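NIF3-related protein (Bacillus cereus, PDB 2GX8) is of unknown function but binds a pair of zinc ions through a conserved dimetal motif of the Nif3 family and carries an additional, probably regulatory domain. Local coordinates at residues 90-95 and 125-130; 69-74 and 356-361; 366-371 and 384-389. All coordinates share one frame; numbering follows the deposited sequence.

From the N terminus, contact 2 opens first, at residues 69-74. Contact 1 opens at 90-95 and closes at 125-130, a short loop that holds helix 108-118. It is nested inside contact 2, which closes only at 356-361, after some 280 residues that include a second, larger sheet. Contact 3 follows in series and joins helix 362-377 to strand 383-386. Strands 122-125, 88-91, 66-70 and 383-386 are successive neighbours in one sheet, so all three contacts reach it. Contacts 1 and 2 share both zinc ions. The His-93 to Asp-72 hydrogen bond joins them, and Ile-69 pairs with strand 383-386 of contact 3.

Contact 1: residues 90-95 and 125-130; sequences IAHHPL and AAHTNV. With ZN (zinc ion), chain L; ZN (zinc ion), chain M.
The ring of His-127 turns its edge to the face of His-92, with planes at 73° and centroids 5.3 Å apart. The touching atom is His-127 CD2, which lies over the rim of the His-92 ring. His-92 CG is anti to its backbone N (chi1 -177°). In this position the ring is held at two atoms. His-92 NE2 binds one zinc at 2.2 Å, and ND1 donates to Ala-126 O at 3.0 Å. That oxygen receives the N-H in its carbonyl plane but sits 20° out of the imidazole plane. With that N-H on ND1, NE2 is left for the metal. Asp-131 and Glu-360 complete this zinc site. The contact lies near the C-terminal ends of the parallel strands 88-91 and 122-125, paired at Ala-91 and Ala-125, so the metal-binding loop follows directly from the sheet. Ala-126 N donates to Ala-91 O at 2.8 Å there. Val-130 CB, from the helix that follows, approaches His-92 ND1 at 3.9 Å. His-93 serves the other zinc through NE2, while its ND1 bonds to Asp-72. Its CD2 edge meets His-127 NE2 at 3.9 Å. Pro-94 packs over a face of the His-127 ring in a CH-pi contact, with CD 4.1 Å from the centroid. His-127 ND1 is hydrogen-bonded to Asp-51. Pro-94 CB also rests against Ala-125 CB at 4.1 Å.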
# COMPACT_ATOMS: atom_id res chain seq x y z
N ILE C 90 -8.70 23.97 26.61
CA ILE C 90 -8.87 23.96 25.17
C ILE C 90 -7.52 24.30 24.61
O ILE C 90 -7.01 25.41 24.78
CB ILE C 90 -9.91 24.96 24.68
CG1 ILE C 90 -11.28 24.53 25.12
CG2 ILE C 90 -9.92 25.02 23.14
CD1 ILE C 90 -12.33 25.51 24.75
N ALA C 91 -6.92 23.32 23.94
CA ALA C 91 -5.58 23.46 23.39
C ALA C 91 -5.57 23.39 21.89
O ALA C 91 -6.35 22.63 21.31
CB ALA C 91 -4.70 22.36 23.93
N HIS C 92 -4.64 24.12 21.28
CA HIS C 92 -4.50 24.20 19.85
C HIS C 92 -3.77 23.00 19.29
O HIS C 92 -4.18 22.45 18.27
CB HIS C 92 -3.75 25.47 19.49
CG HIS C 92 -3.62 25.70 18.02
ND1 HIS C 92 -4.68 25.60 17.15
CD2 HIS C 92 -2.56 26.09 17.27
CE1 HIS C 92 -4.28 25.88 15.93
NE2 HIS C 92 -3.00 26.19 15.97
N HIS C 93 -2.66 22.63 19.93
CA HIS C 93 -1.92 21.45 19.50
C HIS C 93 -2.42 20.29 20.34
O HIS C 93 -2.41 20.38 21.56
CB HIS C 93 -0.43 21.58 19.70
CG HIS C 93 0.18 22.68 18.93
ND1 HIS C 93 1.22 23.43 19.42
CD2 HIS C 93 -0.10 23.17 17.70
CE1 HIS C 93 1.59 24.31 18.51
NE2 HIS C 93 0.79 24.19 17.47
N PRO C 94 -2.86 19.21 19.68
CA PRO C 94 -3.37 18.03 20.36
C PRO C 94 -2.35 17.47 21.35
O PRO C 94 -1.20 17.38 21.03
CB PRO C 94 -3.56 17.01 19.21
CG PRO C 94 -3.62 17.80 17.99
CD PRO C 94 -2.89 19.08 18.21
N LEU C 95 -2.77 17.11 22.55
CA LEU C 95 -1.87 16.44 23.51
C LEU C 95 -1.59 15.00 23.03
O LEU C 95 -0.47 14.53 23.12
CB LEU C 95 -2.46 16.45 24.92
CG LEU C 95 -1.80 15.62 26.04
CD1 LEU C 95 -0.40 16.08 26.42
CD2 LEU C 95 -2.73 15.68 27.25
N ALA C 125 -8.89 19.13 22.01
CA ALA C 125 -8.00 19.68 20.98
C ALA C 125 -8.74 20.42 19.88
O ALA C 125 -9.73 19.93 19.34
CB ALA C 125 -7.14 18.61 20.39
N ALA C 126 -8.26 21.61 19.56
CA ALA C 126 -8.81 22.40 18.47
C ALA C 126 -7.64 22.76 17.57
O ALA C 126 -7.08 23.85 17.68
CB ALA C 126 -9.40 23.62 19.01
N HIS C 127 -7.27 21.85 16.67
CA HIS C 127 -6.08 22.07 15.86
C HIS C 127 -6.31 22.79 14.54
O HIS C 127 -6.49 24.00 14.54
CB HIS C 127 -5.21 20.80 15.77
CG HIS C 127 -3.84 21.03 15.21
ND1 HIS C 127 -3.16 20.08 14.47
CD2 HIS C 127 -3.03 22.12 15.25
CE1 HIS C 127 -1.99 20.57 14.08
NE2 HIS C 127 -1.89 21.81 14.53
N THR C 128 -6.34 22.09 13.41
CA THR C 128 -6.47 22.79 12.13
C THR C 128 -7.76 23.57 11.96
O THR C 128 -7.81 24.51 11.17
CB THR C 128 -6.23 21.91 10.90
OG1 THR C 128 -6.99 20.71 11.04
CG2 THR C 128 -4.72 21.58 10.76
N ASN C 129 -8.80 23.20 12.68
CA ASN C 129 -10.03 23.99 12.61
C ASN C 129 -9.85 25.46 13.09
O ASN C 129 -10.59 26.34 12.67
CB ASN C 129 -11.23 23.27 13.28
CG ASN C 129 -10.97 22.87 14.75
OD1 ASN C 129 -11.83 23.07 15.61
ND2 ASN C 129 -9.79 22.32 15.03
N VAL C 130 -8.88 25.71 13.96
CA VAL C 130 -8.58 27.06 14.48
C VAL C 130 -7.60 27.80 13.51
O VAL C 130 -7.52 29.03 13.49
CB VAL C 130 -8.07 27.01 15.96
CG1 VAL C 130 -7.65 28.38 16.48
CG2 VAL C 130 -9.16 26.44 16.86
ZN ZN L . 0.90 24.46 15.23
ZN ZN M . -1.86 25.92 14.07

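Contact 2: residues 69-74 and 356-361; sequences IALDVT and GHNVEK. With ZN (zinc ion), chain L; ZN (zinc ion), chain M.
This contact forms one wall of the two-zinc site of the Nif3 family, where Leu-71 packs against Glu-360, the carboxylate that bridges the metals. Leu-71 lies where strand 66-70 of the five-stranded sheet runs into a loop. Residues 357-361 form a 3-10 segment ahead of helix 362-377. Backbone bonds from Val-359 N to Gly-356 O and from Glu-360 N to His-357 O tighten this turn. It therefore presents two metal ligands, three residues apart, to the same site. Glu-360 OE2 binds the zinc of chain M at 2.2 Å. Its OE1 binds the zinc of chain L at a longer 2.5 Å. The chain beyond CG is extended (chi2 -173°), which brings the carboxylate to the pair of ions, one oxygen to each. His-357 NE2 binds the zinc of chain L at 2.1 Å, and its ND1 is hydrogen-bonded to Asp-336. His-92 and Asp-131 complete the chain M site, and His-93 the chain L site.

The contact between the segments is mainly van der Waals packing by one leucine. The trans first torsion of Leu-71 (chi1 170°) sends both methyls to the turn, and they divide the work. CD1 meets Glu-360 CB at 4.0 Å, and the two side chains cross at about a right angle. CD2 lies 3.8 Å from Lys-361 N, beside the backbone of the turn. Asp-72 is a second-shell residue: its OD1 bonds to His-93 ND1. The hydroxyl of Tyr-339 of the second subunit lies within hydrogen-bonding reach of both Asp-72 OD2 and Asn-358 OD1, though its one proton can serve only one of them at a time. The subunit interface thus reaches the site. The same Asn-358 OD1 touches Leu-71 CD2 at 3.7 Å.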
# COMPACT_ATOMS: atom_id res chain seq x y z
N ILE C 69 -7.42 28.35 27.98
CA ILE C 69 -7.05 28.25 26.59
C ILE C 69 -5.52 28.11 26.55
O ILE C 69 -4.80 28.94 27.12
CB ILE C 69 -7.48 29.47 25.77
CG1 ILE C 69 -8.93 29.88 26.11
CG2 ILE C 69 -7.38 29.16 24.31
CD1 ILE C 69 -9.92 28.78 25.81
N ALA C 70 -5.05 27.07 25.87
CA ALA C 70 -3.61 26.82 25.74
C ALA C 70 -3.20 26.58 24.31
O ALA C 70 -4.05 26.27 23.47
CB ALA C 70 -3.20 25.59 26.59
N LEU C 71 -1.90 26.71 24.04
CA LEU C 71 -1.36 26.36 22.74
C LEU C 71 -0.81 24.91 22.89
O LEU C 71 -1.28 23.98 22.22
CB LEU C 71 -0.29 27.37 22.29
CG LEU C 71 0.54 27.01 21.05
CD1 LEU C 71 -0.33 26.93 19.84
CD2 LEU C 71 1.68 27.99 20.80
N ASP C 72 0.13 24.72 23.81
CA ASP C 72 0.72 23.43 24.10
C ASP C 72 0.30 23.00 25.50
O ASP C 72 0.33 23.84 26.42
CB ASP C 72 2.24 23.58 24.09
CG ASP C 72 2.74 24.09 22.77
OD1 ASP C 72 2.37 23.44 21.77
OD2 ASP C 72 3.48 25.12 22.70
N VAL C 73 -0.11 21.74 25.66
CA VAL C 73 -0.44 21.27 27.00
C VAL C 73 0.79 20.65 27.61
O VAL C 73 1.01 19.45 27.49
CB VAL C 73 -1.60 20.26 27.04
CG1 VAL C 73 -1.89 19.88 28.48
CG2 VAL C 73 -2.83 20.83 26.37
N THR C 74 1.62 21.46 28.24
CA THR C 74 2.83 20.97 28.92
C THR C 74 2.41 20.74 30.36
O THR C 74 1.29 21.08 30.73
CB THR C 74 3.91 22.05 28.91
OG1 THR C 74 3.41 23.19 29.62
CG2 THR C 74 4.21 22.47 27.49
N GLY C 356 9.22 31.59 14.33
CA GLY C 356 9.01 30.42 15.16
C GLY C 356 7.55 30.02 15.19
O GLY C 356 6.65 30.87 15.13
N HIS C 357 7.32 28.72 15.30
CA HIS C 357 6.00 28.12 15.35
C HIS C 357 5.21 28.70 16.55
O HIS C 357 4.00 28.87 16.50
CB HIS C 357 6.19 26.62 15.54
CG HIS C 357 4.98 25.78 15.27
ND1 HIS C 357 5.05 24.60 14.55
CD2 HIS C 357 3.69 25.91 15.65
CE1 HIS C 357 3.86 24.04 14.50
NE2 HIS C 357 3.01 24.83 15.15
N ASN C 358 5.92 29.04 17.62
CA ASN C 358 5.29 29.53 18.83
C ASN C 358 4.56 30.86 18.70
O ASN C 358 3.90 31.25 19.63
CB ASN C 358 6.31 29.61 19.96
CG ASN C 358 5.68 29.87 21.31
OD1 ASN C 358 5.09 28.98 21.93
ND2 ASN C 358 5.83 31.10 21.80
N VAL C 359 4.66 31.54 17.55
CA VAL C 359 3.92 32.80 17.40
C VAL C 359 2.41 32.56 17.32
O VAL C 359 1.63 33.50 17.36
CB VAL C 359 4.42 33.67 16.20
CG1 VAL C 359 5.91 33.92 16.33
CG2 VAL C 359 4.11 33.04 14.86
N GLU C 360 2.00 31.30 17.19
CA GLU C 360 0.59 30.92 17.21
C GLU C 360 -0.02 31.10 18.59
O GLU C 360 -1.20 30.90 18.77
CB GLU C 360 0.42 29.45 16.87
CG GLU C 360 0.63 29.17 15.45
CD GLU C 360 0.28 27.73 15.14
OE1 GLU C 360 0.63 26.84 15.95
OE2 GLU C 360 -0.38 27.50 14.11
N LYS C 361 0.81 31.45 19.55
CA LYS C 361 0.37 31.70 20.90
C LYS C 361 -0.69 32.82 20.95
O LYS C 361 -1.39 32.96 21.95
CB LYS C 361 1.61 32.09 21.73
CG LYS C 361 2.22 33.41 21.29
CD LYS C 361 3.36 33.79 22.17
CE LYS C 361 3.94 35.17 21.82
NZ LYS C 361 4.95 35.14 20.76
ZN ZN L . 0.90 24.46 15.23
ZN ZN M . -1.86 25.92 14.07

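Contact 3: residues 366-371 and 384-389; sequences GVQKQL and IHASQL
Helix 362-377 packs here through Gln-368 and Leu-371 on strand 383-386, the outermost strand, within this chain, on its side of the five-stranded sheet. It is a helix-on-sheet contact of an alpha/beta layered fold. The axes of segments 366-371 and 384-386 run nearly antiparallel, at 165°, and approach to 7.6 Å.

The apolar contacts come from Ile-384, whose side chain leaves the strand toward the helix. Its CD1 meets Leu-371 CD2 at 3.9 Å, the two side chains meeting nearly perpendicular. Its CG2 turns to the helix backbone and lies 4.0 Å from Gln-368 CA. Ile-384 also packs on Val-67 and Ile-69 of the neighbouring strand, and Leu-371 on Ile-90. These residues form a core layer between sheet and helix. His-385 points away, to the other side of the sheet, where it touches Leu-84 of helix 75-84.

The polar part is the amide of Gln-368. Stretched out from the helix (chi1 175°), the side chain lays this amide along the strand. There it covers the methyl of Ala-386, with Gln-368 NE2 at 3.6 Å from Ala-386 CB. Gln-368 OE1 is near two backbone atoms, 3.5 Å from Ile-384 O, a fellow acceptor, and 3.1 Å from Ala-386 N.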
# COMPACT_ATOMS: atom_id res chain seq x y z
N GLY C 366 -6.86 35.36 21.90
CA GLY C 366 -7.88 35.49 20.85
C GLY C 366 -9.10 34.64 21.08
O GLY C 366 -10.24 35.14 21.07
N VAL C 367 -8.87 33.34 21.30
CA VAL C 367 -9.94 32.39 21.61
C VAL C 367 -10.57 32.72 22.96
O VAL C 367 -11.77 32.55 23.12
CB VAL C 367 -9.44 30.94 21.56
CG1 VAL C 367 -10.46 29.97 22.18
CG2 VAL C 367 -9.13 30.54 20.13
N GLN C 368 -9.76 33.19 23.91
CA GLN C 368 -10.27 33.61 25.23
C GLN C 368 -11.31 34.71 25.09
O GLN C 368 -12.34 34.66 25.77
CB GLN C 368 -9.14 34.08 26.15
CG GLN C 368 -9.62 34.64 27.49
CD GLN C 368 -8.56 35.51 28.20
OE1 GLN C 368 -8.32 35.35 29.40
NE2 GLN C 368 -7.92 36.42 27.45
N LYS C 369 -11.05 35.71 24.24
CA LYS C 369 -12.01 36.81 24.06
C LYS C 369 -13.29 36.26 23.42
O LYS C 369 -14.37 36.32 24.03
CB LYS C 369 -11.46 37.97 23.20
CG LYS C 369 -12.56 39.02 22.94
CD LYS C 369 -12.38 40.02 21.75
CE LYS C 369 -11.68 41.36 22.09
NZ LYS C 369 -10.21 41.26 22.38
N GLN C 370 -13.15 35.74 22.21
CA GLN C 370 -14.24 35.12 21.46
C GLN C 370 -15.12 34.24 22.34
O GLN C 370 -16.32 34.44 22.39
CB GLN C 370 -13.68 34.26 20.30
CG GLN C 370 -13.20 35.03 19.07
CD GLN C 370 -12.37 34.16 18.10
OE1 GLN C 370 -12.47 34.30 16.88
NE2 GLN C 370 -11.56 33.27 18.65
N LEU C 371 -14.51 33.29 23.06
CA LEU C 371 -15.28 32.37 23.91
C LEU C 371 -15.93 33.05 25.12
O LEU C 371 -17.08 32.75 25.43
CB LEU C 371 -14.46 31.14 24.32
CG LEU C 371 -15.24 29.99 24.97
CD1 LEU C 371 -16.30 29.42 24.00
CD2 LEU C 371 -14.34 28.87 25.50
N ILE C 384 -13.21 32.33 31.44
CA ILE C 384 -12.25 31.72 30.50
C ILE C 384 -10.88 32.35 30.75
O ILE C 384 -10.79 33.55 31.02
CB ILE C 384 -12.68 31.92 29.01
CG1 ILE C 384 -14.18 31.62 28.79
CG2 ILE C 384 -11.78 31.16 28.05
CD1 ILE C 384 -14.64 30.24 29.15
N HIS C 385 -9.81 31.57 30.68
CA HIS C 385 -8.48 32.11 30.91
C HIS C 385 -7.54 31.83 29.75
O HIS C 385 -7.68 30.82 29.06
CB HIS C 385 -7.85 31.54 32.17
CG HIS C 385 -8.74 31.58 33.37
ND1 HIS C 385 -8.70 32.60 34.30
CD2 HIS C 385 -9.67 30.70 33.82
CE1 HIS C 385 -9.57 32.36 35.26
NE2 HIS C 385 -10.18 31.22 34.99
N ALA C 386 -6.60 32.74 29.53
CA ALA C 386 -5.57 32.57 28.51
C ALA C 386 -4.27 32.27 29.24
O ALA C 386 -3.72 33.13 29.91
CB ALA C 386 -5.42 33.82 27.71
N SER C 387 -3.79 31.03 29.10
CA SER C 387 -2.54 30.59 29.72
C SER C 387 -1.42 31.59 29.55
O SER C 387 -1.17 32.08 28.45
CB SER C 387 -2.11 29.28 29.10
OG SER C 387 -0.95 28.80 29.73
N GLN C 388 -0.73 31.89 30.64
CA GLN C 388 0.31 32.90 30.64
C GLN C 388 1.68 32.32 30.31
O GLN C 388 2.61 33.05 29.92
CB GLN C 388 0.37 33.58 32.01
CG GLN C 388 -0.89 34.28 32.47
CD GLN C 388 -1.13 35.61 31.79
OE1 GLN C 388 -1.41 35.69 30.59
NE2 GLN C 388 -1.09 36.68 32.59
N LEU C 389 1.80 31.01 30.48
CA LEU C 389 3.06 30.34 30.29
C LEU C 389 3.62 30.42 28.87
O LEU C 389 2.90 30.31 27.89
CB LEU C 389 2.96 28.89 30.76
CG LEU C 389 2.42 28.91 32.19
CD1 LEU C 389 2.39 27.52 32.74
CD2 LEU C 389 3.25 29.83 33.10